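Local coordinates for SusD family protein (Bacteroides uniformis, PDB 7KV1) that probably binds beta-glucans at the bacterial cell surface, as a SusD-like glycan-binding protein with a tetratricopeptide-like helical scaffold, at residues V228-A231 with M232-V236; Q147-L150 with L151-F154; Y367-R370 with Y371-H375; D325-S328 with K329-G333. One frame throughout, in Å; residues are numbered along the deposited sequence.

Contact 1 (V228-A231 with M232-V236)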
loop_
_atom_site.group_PDB
_atom_site.type_symbol
_atom_site.label_atom_id
_atom_site.label_comp_id
_atom_site.label_asym_id
_atom_site.label_seq_id
_atom_site.Cartn_x
_atom_site.Cartn_y
_atom_site.Cartn_z
ATOM N N VAL A 228 10.162 7.619 -8.894
ATOM C CA VAL A 228 8.769 8.122 -8.908
ATOM C C VAL A 228 8.563 8.863 -10.212
ATOM O O VAL A 228 9.565 9.391 -10.775
ATOM C CB VAL A 228 8.487 8.951 -7.657
ATOM C CG1 VAL A 228 8.707 8.063 -6.449
ATOM C CG2 VAL A 228 9.337 10.227 -7.559
ATOM N N THR A 229 7.319 8.861 -10.666
ATOM C CA THR A 229 6.890 9.321 -12.002
ATOM C C THR A 229 5.629 10.167 -11.856
ATOM O O THR A 229 4.997 10.178 -10.775
ATOM C CB THR A 229 6.654 8.145 -12.952
ATOM O OG1 THR A 229 5.620 7.370 -12.358
ATOM C CG2 THR A 229 7.884 7.286 -13.180
ATOM N N GLN A 230 5.260 10.850 -12.924
ATOM C CA GLN A 230 4.027 11.642 -12.942
ATOM C C GLN A 230 2.851 10.664 -12.782
ATOM O O GLN A 230 1.868 11.030 -12.134
ATOM C CB GLN A 230 4.007 12.473 -14.213
ATOM C CG GLN A 230 2.856 13.446 -14.255
ATOM C CD GLN A 230 3.155 14.718 -13.525
ATOM O OE1 GLN A 230 4.027 14.763 -12.652
ATOM N NE2 GLN A 230 2.401 15.751 -13.877
ATOM N N ALA A 231 2.908 9.488 -13.404
ATOM C CA ALA A 231 1.822 8.481 -13.285
ATOM C C ALA A 231 1.706 8.078 -11.810
ATOM O O ALA A 231 0.602 7.949 -11.295
ATOM C CB ALA A 231 2.084 7.282 -14.159
ATOM N N MET A 232 2.827 7.873 -11.137
ATOM C CA MET A 232 2.793 7.477 -9.710
ATOM C C MET A 232 2.152 8.611 -8.907
ATOM O O MET A 232 1.366 8.308 -7.991
ATOM C CB MET A 232 4.186 7.130 -9.185
ATOM C CG MET A 232 4.199 6.797 -7.714
ATOM S SD MET A 232 4.732 8.199 -6.730
ATOM C CE MET A 232 4.933 7.437 -5.120
ATOM N N ALA A 233 2.470 9.864 -9.254
ATOM C CA ALA A 233 1.942 11.094 -8.627
ATOM C C ALA A 233 0.416 11.139 -8.763
ATOM O O ALA A 233 -0.293 11.469 -7.769
ATOM C CB ALA A 233 2.585 12.325 -9.245
ATOM N N TYR A 234 -0.082 10.884 -9.970
ATOM C CA TYR A 234 -1.542 10.794 -10.241
ATOM C C TYR A 234 -2.218 9.768 -9.302
ATOM O O TYR A 234 -3.313 10.012 -8.815
ATOM C CB TYR A 234 -1.797 10.424 -11.708
ATOM C CG TYR A 234 -1.418 11.465 -12.730
ATOM C CD1 TYR A 234 -1.094 12.768 -12.382
ATOM C CD2 TYR A 234 -1.485 11.164 -14.078
ATOM C CE1 TYR A 234 -0.746 13.707 -13.342
ATOM C CE2 TYR A 234 -1.173 12.103 -15.049
ATOM C CZ TYR A 234 -0.805 13.384 -14.681
ATOM O OH TYR A 234 -0.515 14.304 -15.653
ATOM N N MET A 235 -1.589 8.620 -9.079
ATOM C CA MET A 235 -2.150 7.526 -8.248
ATOM C C MET A 235 -2.136 7.955 -6.777
ATOM O O MET A 235 -3.092 7.677 -6.064
ATOM C CB MET A 235 -1.378 6.225 -8.496
ATOM C CG MET A 235 -1.580 5.708 -9.936
ATOM S SD MET A 235 -3.335 5.341 -10.341
ATOM C CE MET A 235 -3.660 3.880 -9.358
ATOM N N VAL A 236 -1.100 8.640 -6.331
ATOM C CA VAL A 236 -1.065 9.162 -4.933
ATOM C C VAL A 236 -2.183 10.202 -4.792
ATOM O O VAL A 236 -2.929 10.204 -3.776
ATOM C CB VAL A 236 0.309 9.750 -4.574
ATOM C CG1 VAL A 236 0.246 10.397 -3.195
ATOM C CG2 VAL A 236 1.401 8.692 -4.612
#
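Thr229 caps the start of helix 230-244: its OG1 accepts from Met232 N at 3.1 Å, with an angle of 156° at the hydrogen. A chi1 of 61° sets OG1 between the backbone N and the carbonyl carbon, facing the first turn. The regular helical bonds start at once, from Ala233 N to Thr229 O, Tyr234 N to Gln230 O and Met235 N to Ala231 O.

The Tyr234 side chain can be traced outward from its CB, which lies 3.5 Å from Ala231 O. One step on, CG comes within 3.4 Å of Gln230 O, which sits over one face of the ring, displaced toward the rim. Farther out, CE1 and CZ meet the CG methylene of Gln230, the CZ to CG distance being 3.7 Å. The Gln230 amide stands 56° to the ring plane, and its NE2 bonds to Ile200 O. At the tip, Tyr234 OH is hydrogen-bonded to Glu259 OE1, while Tyr256 stacks on the ring. A leucine here would probably leave Glu259 without its hydroxyl mate and Tyr256 without a ring to stack on.

On another side of the turn, Met232 bends at chi2 and lays SD against Val228, 3.9 Å from its CB. Met232 also packs on helix 138-162, and Ala231 on helix 250-262. This is a classic threonine N-cap, opening a helix whose first turns are buried between those two helices, a helix-on-helix packing consistent with the tetratricopeptide-like scaffold of SusD proteins.

Contact 2 (Q147-L150 with L151-F154)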
loop_
_atom_site.group_PDB
_atom_site.type_symbol
_atom_site.label_atom_id
_atom_site.label_comp_id
_atom_site.label_asym_id
_atom_site.label_seq_id
_atom_site.Cartn_x
_atom_site.Cartn_y
_atom_site.Cartn_z
ATOM N N GLN A 147 11.355 14.745 -7.689
ATOM C CA GLN A 147 11.448 13.363 -7.153
ATOM C C GLN A 147 11.474 13.436 -5.617
ATOM O O GLN A 147 10.719 12.696 -4.949
ATOM C CB GLN A 147 12.663 12.625 -7.698
ATOM C CG GLN A 147 12.499 12.062 -9.096
ATOM C CD GLN A 147 13.816 11.496 -9.571
ATOM O OE1 GLN A 147 14.208 10.400 -9.202
ATOM N NE2 GLN A 147 14.509 12.249 -10.408
ATOM N N ALA A 148 12.280 14.325 -5.050
ATOM C CA ALA A 148 12.381 14.453 -3.581
ATOM C C ALA A 148 11.023 14.890 -3.017
ATOM O O ALA A 148 10.608 14.356 -1.959
ATOM C CB ALA A 148 13.485 15.412 -3.199
ATOM N N ARG A 149 10.329 15.819 -3.675
ATOM C CA ARG A 149 9.056 16.334 -3.110
ATOM C C ARG A 149 7.968 15.241 -3.158
ATOM O O ARG A 149 7.163 15.141 -2.214
ATOM C CB ARG A 149 8.662 17.642 -3.784
ATOM C CG ARG A 149 9.584 18.792 -3.379
ATOM C CD ARG A 149 9.381 20.042 -4.204
ATOM N NE ARG A 149 8.122 20.674 -3.862
ATOM C CZ ARG A 149 7.573 21.664 -4.548
ATOM N NH1 ARG A 149 8.206 22.190 -5.597
ATOM N NH2 ARG A 149 6.421 22.176 -4.157
ATOM N N LEU A 150 7.947 14.452 -4.216
ATOM C CA LEU A 150 6.948 13.370 -4.377
ATOM C C LEU A 150 7.212 12.264 -3.349
ATOM O O LEU A 150 6.229 11.754 -2.765
ATOM C CB LEU A 150 7.010 12.863 -5.820
ATOM C CG LEU A 150 5.999 11.765 -6.168
ATOM C CD1 LEU A 150 4.605 12.099 -5.662
ATOM C CD2 LEU A 150 5.986 11.551 -7.674
ATOM N N LEU A 151 8.472 11.916 -3.096
ATOM C CA LEU A 151 8.844 10.942 -2.043
ATOM C C LEU A 151 8.383 11.495 -0.704
ATOM O O LEU A 151 7.821 10.756 0.101
ATOM C CB LEU A 151 10.351 10.697 -2.038
ATOM C CG LEU A 151 10.853 9.719 -3.080
ATOM C CD1 LEU A 151 12.363 9.824 -3.196
ATOM C CD2 LEU A 151 10.464 8.288 -2.728
ATOM N N ARG A 152 8.626 12.777 -0.478
ATOM C CA ARG A 152 8.232 13.437 0.779
ATOM C C ARG A 152 6.704 13.335 0.954
ATOM O O ARG A 152 6.269 12.968 2.068
ATOM C CB ARG A 152 8.770 14.864 0.819
ATOM C CG ARG A 152 8.522 15.533 2.147
ATOM C CD ARG A 152 9.256 16.874 2.226
ATOM N NE ARG A 152 8.808 17.880 1.256
ATOM C CZ ARG A 152 9.339 19.100 1.127
ATOM N NH1 ARG A 152 10.346 19.470 1.907
ATOM N NH2 ARG A 152 8.843 19.954 0.241
ATOM N N VAL A 153 5.920 13.610 -0.092
ATOM C CA VAL A 153 4.438 13.402 -0.049
ATOM C C VAL A 153 4.133 11.935 0.283
ATOM O O VAL A 153 3.234 11.677 1.109
ATOM C CB VAL A 153 3.742 13.812 -1.355
ATOM C CG1 VAL A 153 2.284 13.311 -1.371
ATOM C CG2 VAL A 153 3.788 15.315 -1.513
ATOM N N PHE A 154 4.842 11.013 -0.358
ATOM C CA PHE A 154 4.660 9.561 -0.161
ATOM C C PHE A 154 4.845 9.194 1.315
ATOM O O PHE A 154 3.988 8.505 1.900
ATOM C CB PHE A 154 5.624 8.766 -1.029
ATOM C CG PHE A 154 5.433 7.294 -0.823
ATOM C CD1 PHE A 154 4.404 6.637 -1.460
ATOM C CD2 PHE A 154 6.232 6.595 0.042
ATOM C CE1 PHE A 154 4.211 5.281 -1.262
ATOM C CE2 PHE A 154 6.040 5.244 0.244
ATOM C CZ PHE A 154 5.016 4.595 -0.400
HETATM O O HOH W 1 6.827 17.256 -0.679
#
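Arg149 carries its CG anti to its own carbonyl carbon (chi1 -71°), whereas Arg152 places CG anti to the backbone N (chi1 -174°); both chains then bend at chi3, and the two guanidinium groups end up close together. NH2 of Arg152 comes to 3.9 Å from the CG methylene of Arg149, with the guanidinium planes 71° apart. From Arg149 NE to Arg152 NH2 is 4.2 Å, and the two charges share one counterion: each of these nitrogens makes a salt bridge to Glu195 OE2 of helix 185-201. Arg149 NH1 has a second carboxylate in Glu145, and Arg152 NH1 bonds to Asn124 OD1.

A water ties the Arg152 side chain to the backbone one turn back. It donates to Arg149 O at 2.6 Å and accepts from Arg152 NE at 2.8 Å, lying in the plane of that guanidinium at its edge. Arg149 O is thus gripped twice, since Val153 N also donates to it at 2.9 Å. All this runs along helix 138-162, within the helical SusD-type scaffold, whose helices 110-129 and 185-201 both pack against this turn.

Apolar side chains lie along the carbonyls one turn back. Leu151 sets its CG 3.5 Å from Gln147 O, the carbonyl that takes its amide hydrogen. Val153 likewise lays CG2 3.5 Å from Arg149 O. The ring of Phe154 meets those of Trp288 and Tyr405 edge-to-face.

Contact 3 (Y367-R370 with Y371-H375)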
loop_
_atom_site.group_PDB
_atom_site.type_symbol
_atom_site.label_atom_id
_atom_site.label_comp_id
_atom_site.label_asym_id
_atom_site.label_seq_id
_atom_site.Cartn_x
_atom_site.Cartn_y
_atom_site.Cartn_z
ATOM N N TYR A 367 2.665 -29.622 7.953
ATOM C CA TYR A 367 3.691 -28.635 8.335
ATOM C C TYR A 367 3.423 -28.342 9.799
ATOM O O TYR A 367 2.488 -28.942 10.347
ATOM C CB TYR A 367 3.714 -27.485 7.329
ATOM C CG TYR A 367 2.451 -26.667 7.167
ATOM C CD1 TYR A 367 2.135 -25.677 8.071
ATOM C CD2 TYR A 367 1.626 -26.809 6.060
ATOM C CE1 TYR A 367 1.016 -24.882 7.906
ATOM C CE2 TYR A 367 0.505 -26.008 5.870
ATOM C CZ TYR A 367 0.214 -25.024 6.794
ATOM O OH TYR A 367 -0.869 -24.209 6.673
ATOM N N THR A 368 4.229 -27.510 10.443
ATOM C CA THR A 368 3.943 -27.111 11.837
ATOM C C THR A 368 2.924 -25.977 11.777
ATOM O O THR A 368 3.327 -24.867 11.388
ATOM C CB THR A 368 5.223 -26.727 12.569
ATOM O OG1 THR A 368 6.069 -27.871 12.407
ATOM C CG2 THR A 368 4.948 -26.363 14.009
ATOM N N LYS A 369 1.665 -26.291 12.078
ATOM C CA LYS A 369 0.554 -25.318 12.158
ATOM C C LYS A 369 0.865 -24.300 13.253
ATOM O O LYS A 369 1.224 -24.675 14.377
ATOM C CB LYS A 369 -0.782 -25.992 12.432
ATOM C CG LYS A 369 -1.339 -26.802 11.271
ATOM C CD LYS A 369 -2.698 -27.349 11.608
ATOM C CE LYS A 369 -3.134 -28.484 10.710
ATOM N NZ LYS A 369 -4.577 -28.776 10.904
ATOM N N ARG A 370 0.770 -23.035 12.890
ATOM C CA ARG A 370 0.946 -21.904 13.814
ATOM C C ARG A 370 -0.446 -21.330 14.110
ATOM O O ARG A 370 -1.471 -21.958 13.749
ATOM C CB ARG A 370 1.972 -20.948 13.229
ATOM C CG ARG A 370 3.412 -21.371 13.491
ATOM C CD ARG A 370 4.443 -20.330 13.085
ATOM N NE ARG A 370 5.692 -20.601 13.791
ATOM C CZ ARG A 370 6.655 -19.724 14.075
ATOM N NH1 ARG A 370 6.583 -18.469 13.672
ATOM N NH2 ARG A 370 7.703 -20.116 14.791
ATOM N N TYR A 371 -0.489 -20.284 14.910
ATOM C CA TYR A 371 -1.734 -19.671 15.414
ATOM C C TYR A 371 -2.597 -19.246 14.213
ATOM O O TYR A 371 -2.049 -18.652 13.255
ATOM C CB TYR A 371 -1.371 -18.540 16.370
ATOM C CG TYR A 371 -2.553 -17.869 17.017
ATOM C CD1 TYR A 371 -3.564 -18.611 17.610
ATOM C CD2 TYR A 371 -2.669 -16.487 17.003
ATOM C CE1 TYR A 371 -4.668 -17.988 18.166
ATOM C CE2 TYR A 371 -3.749 -15.851 17.595
ATOM C CZ TYR A 371 -4.751 -16.609 18.179
ATOM O OH TYR A 371 -5.815 -15.982 18.740
ATOM N N GLN A 372 -3.883 -19.618 14.248
ATOM C CA GLN A 372 -4.923 -19.192 13.262
ATOM C C GLN A 372 -4.651 -19.818 11.883
ATOM O O GLN A 372 -5.142 -19.275 10.874
ATOM C CB GLN A 372 -5.017 -17.657 13.191
ATOM C CG GLN A 372 -5.237 -16.991 14.537
ATOM C CD GLN A 372 -5.131 -15.492 14.440
ATOM O OE1 GLN A 372 -4.080 -14.942 14.096
ATOM N NE2 GLN A 372 -6.227 -14.825 14.773
ATOM N N ASP A 373 -3.914 -20.933 11.826
ATOM C CA ASP A 373 -3.645 -21.662 10.568
ATOM C C ASP A 373 -4.973 -21.977 9.831
ATOM O O ASP A 373 -5.962 -22.358 10.495
ATOM C CB ASP A 373 -2.910 -22.978 10.824
ATOM C CG ASP A 373 -2.594 -23.705 9.533
ATOM O OD1 ASP A 373 -1.704 -23.241 8.775
ATOM O OD2 ASP A 373 -3.306 -24.672 9.254
ATOM N N THR A 374 -4.979 -21.863 8.505
ATOM C CA THR A 374 -6.142 -22.188 7.631
ATOM C C THR A 374 -5.709 -23.144 6.524
ATOM O O THR A 374 -6.600 -23.589 5.776
ATOM C CB THR A 374 -6.753 -20.930 6.990
ATOM O OG1 THR A 374 -5.777 -20.306 6.156
ATOM C CG2 THR A 374 -7.246 -19.934 8.022
ATOM N N HIS A 375 -4.399 -23.394 6.393
ATOM C CA HIS A 375 -3.790 -24.107 5.232
ATOM C C HIS A 375 -3.996 -23.277 3.961
ATOM O O HIS A 375 -3.842 -23.852 2.856
ATOM C CB HIS A 375 -4.357 -25.536 5.077
ATOM C CG HIS A 375 -3.488 -26.573 5.709
ATOM N ND1 HIS A 375 -3.038 -26.449 7.013
ATOM C CD2 HIS A 375 -2.935 -27.717 5.222
ATOM C CE1 HIS A 375 -2.252 -27.475 7.307
ATOM N NE2 HIS A 375 -2.175 -28.269 6.237
HETATM O O HOH W 2 -5.492 -25.855 9.808
HETATM O O HOH W 3 0.131 -21.904 10.294
#
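A type II beta turn from Arg370 to Asp373 reverses the chain in the surface loop that joins the antiparallel strands 358-360 and 376-378. It is closed by Asp373 N donating to Arg370 O at 3.3 Å, from above the carbonyl plane. At the last residue of the turn, the carboxylate of Asp373 knits the two arms together; a chi1 of -178° puts its CG anti to the backbone N and sends it toward Tyr367. Tyr367 OH donates to OD1 in a very short bond of 2.5 Å, the ring meeting that oxygen at its edge. His375 ND1 donates to the syn lone pair of OD2 at 2.9 Å, with the oxygen in the plane of the imidazole. The two rings lie in an offset stack, centroids 4.4 Å apart and planes at 19°. Lys369 crosses Asp373 at about a right angle, its CG 3.5 Å from OD2. A water bridges Asp373 OD1 to Arg370 N. Replacing His375 with an alanine would probably strip Tyr367 of its stacking partner and cost OD2 one of the bonds that help hold the carboxylate's rotation. Since ND1 donates to Asp373 OD2 and NE2 is bonded to Val365 O, the imidazole is probably doubly protonated, a charge the carboxylate would favour.

Contact 4 (D325-S328 with K329-G333)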
loop_
_atom_site.group_PDB
_atom_site.type_symbol
_atom_site.label_atom_id
_atom_site.label_comp_id
_atom_site.label_asym_id
_atom_site.label_seq_id
_atom_site.Cartn_x
_atom_site.Cartn_y
_atom_site.Cartn_z
ATOM N N ASP A 325 7.362 -28.336 -5.153
ATOM C CA ASP A 325 8.274 -28.308 -6.334
ATOM C C ASP A 325 9.125 -27.026 -6.320
ATOM O O ASP A 325 10.314 -27.102 -6.672
ATOM C CB ASP A 325 7.497 -28.457 -7.647
ATOM C CG ASP A 325 6.712 -29.759 -7.765
ATOM O OD1 ASP A 325 6.928 -30.656 -6.917
ATOM O OD2 ASP A 325 5.885 -29.874 -8.711
ATOM N N GLY A 326 8.545 -25.888 -5.921
ATOM C CA GLY A 326 9.169 -24.557 -6.046
ATOM C C GLY A 326 9.875 -24.093 -4.783
ATOM O O GLY A 326 10.675 -23.134 -4.879
ATOM N N TRP A 327 9.613 -24.726 -3.638
ATOM C CA TRP A 327 10.217 -24.295 -2.346
ATOM C C TRP A 327 10.649 -25.509 -1.527
ATOM O O TRP A 327 9.783 -26.309 -1.145
ATOM C CB TRP A 327 9.231 -23.406 -1.580
ATOM C CG TRP A 327 9.813 -22.590 -0.465
ATOM C CD1 TRP A 327 10.950 -21.837 -0.471
ATOM C CD2 TRP A 327 9.197 -22.373 0.813
ATOM N NE1 TRP A 327 11.107 -21.207 0.737
ATOM C CE2 TRP A 327 10.045 -21.522 1.539
ATOM C CE3 TRP A 327 8.033 -22.857 1.419
ATOM C CZ2 TRP A 327 9.731 -21.106 2.818
ATOM C CZ3 TRP A 327 7.732 -22.452 2.691
ATOM C CH2 TRP A 327 8.569 -21.584 3.372
ATOM N N SER A 328 11.948 -25.588 -1.224
ATOM C CA SER A 328 12.591 -26.758 -0.563
ATOM C C SER A 328 12.250 -26.830 0.928
ATOM O O SER A 328 12.079 -25.756 1.593
ATOM C CB SER A 328 14.078 -26.709 -0.756
ATOM O OG SER A 328 14.383 -26.770 -2.138
ATOM N N LYS A 329 12.236 -28.051 1.459
ATOM C CA LYS A 329 12.260 -28.329 2.915
ATOM C C LYS A 329 13.450 -27.562 3.523
ATOM O O LYS A 329 14.420 -27.342 2.782
ATOM C CB LYS A 329 12.350 -29.845 3.134
ATOM C CG LYS A 329 11.931 -30.299 4.522
ATOM C CD LYS A 329 12.017 -31.787 4.773
ATOM C CE LYS A 329 11.213 -32.178 5.996
ATOM N NZ LYS A 329 11.835 -33.310 6.712
ATOM N N GLY A 330 13.347 -27.146 4.796
ATOM C CA GLY A 330 14.419 -26.516 5.586
ATOM C C GLY A 330 14.521 -25.017 5.386
ATOM O O GLY A 330 15.548 -24.418 5.819
ATOM N N ASN A 331 13.532 -24.410 4.732
ATOM C CA ASN A 331 13.444 -22.929 4.561
ATOM C C ASN A 331 12.490 -22.357 5.625
ATOM O O ASN A 331 11.579 -23.076 6.062
ATOM C CB ASN A 331 13.062 -22.574 3.118
ATOM C CG ASN A 331 14.240 -22.697 2.171
ATOM O OD1 ASN A 331 15.223 -21.967 2.318
ATOM N ND2 ASN A 331 14.148 -23.610 1.213
ATOM N N ASP A 332 12.748 -21.140 6.089
ATOM C CA ASP A 332 11.987 -20.523 7.199
ATOM C C ASP A 332 10.639 -20.020 6.674
ATOM O O ASP A 332 10.606 -19.350 5.603
ATOM C CB ASP A 332 12.747 -19.358 7.825
ATOM C CG ASP A 332 13.544 -19.756 9.055
ATOM O OD1 ASP A 332 14.325 -20.726 8.952
ATOM O OD2 ASP A 332 13.372 -19.096 10.101
ATOM N N GLY A 333 9.590 -20.300 7.420
ATOM C CA GLY A 333 8.262 -19.702 7.224
ATOM C C GLY A 333 7.680 -19.390 8.577
ATOM O O GLY A 333 7.633 -20.289 9.421
#
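This is a local contact inside a long irregular loop, between helices 312-315 and 341-345 of the SusD-family region, in which the chain folds back alongside the indole of Trp327. Asn331 makes the main approach. Its CB reaches Trp327 NE1 at 3.4 Å and CE2 at 3.6 Å, and its amide plane is turned only 16° from that of the ring. With CG anti to its carbonyl carbon (chi1 -78°), Asn331 can turn ND2 back along the chain to Ser328 O, a hydrogen bond of 3.0 Å that approaches from above the carbonyl plane. This side-chain bond spans the bend at Lys329 and Gly330, where Gly330 takes a positive phi of 86°, a value that favours glycine. The loop is anchored outward as well: Trp327 NE1 bonds to Tyr399 OH, Ser328 OG to Asp385, and the Asp332 carboxylate to Trp334 NE1 and Gln395. Phe321 also meets the indole. Farther along, Gly333 passes the edge of the six-membered ring, its CA 4.3 Å from Trp327 CH2. Beside it, Asp332 O lies in the plane of the indole, 3.4 Å from Trp327 CZ2.

How the contacts relate
Contacts 1 and 2 belong together: their centres are about 10 Å apart and their helices touch. Leu150 CD2 of contact 2 wedges against contact 1, 3.6 Å from Val228 CG2 and 3.7 Å from Met232 SD, while Met232 CE meets Phe154 CD1 at 3.8 Å. Contacts 3 and 4, both in loops, form a second pair, centres about 16 Å apart, nearest atoms about 5 Å and not touching. Between contacts 1 and 3 lie about 39 Å, centre to centre, across the middle of the chain. The bound cobalt hexammine is about 11 Å from the side chain of Ala231 in contact 1, which packs on Leu260, a residue of that ion's pocket.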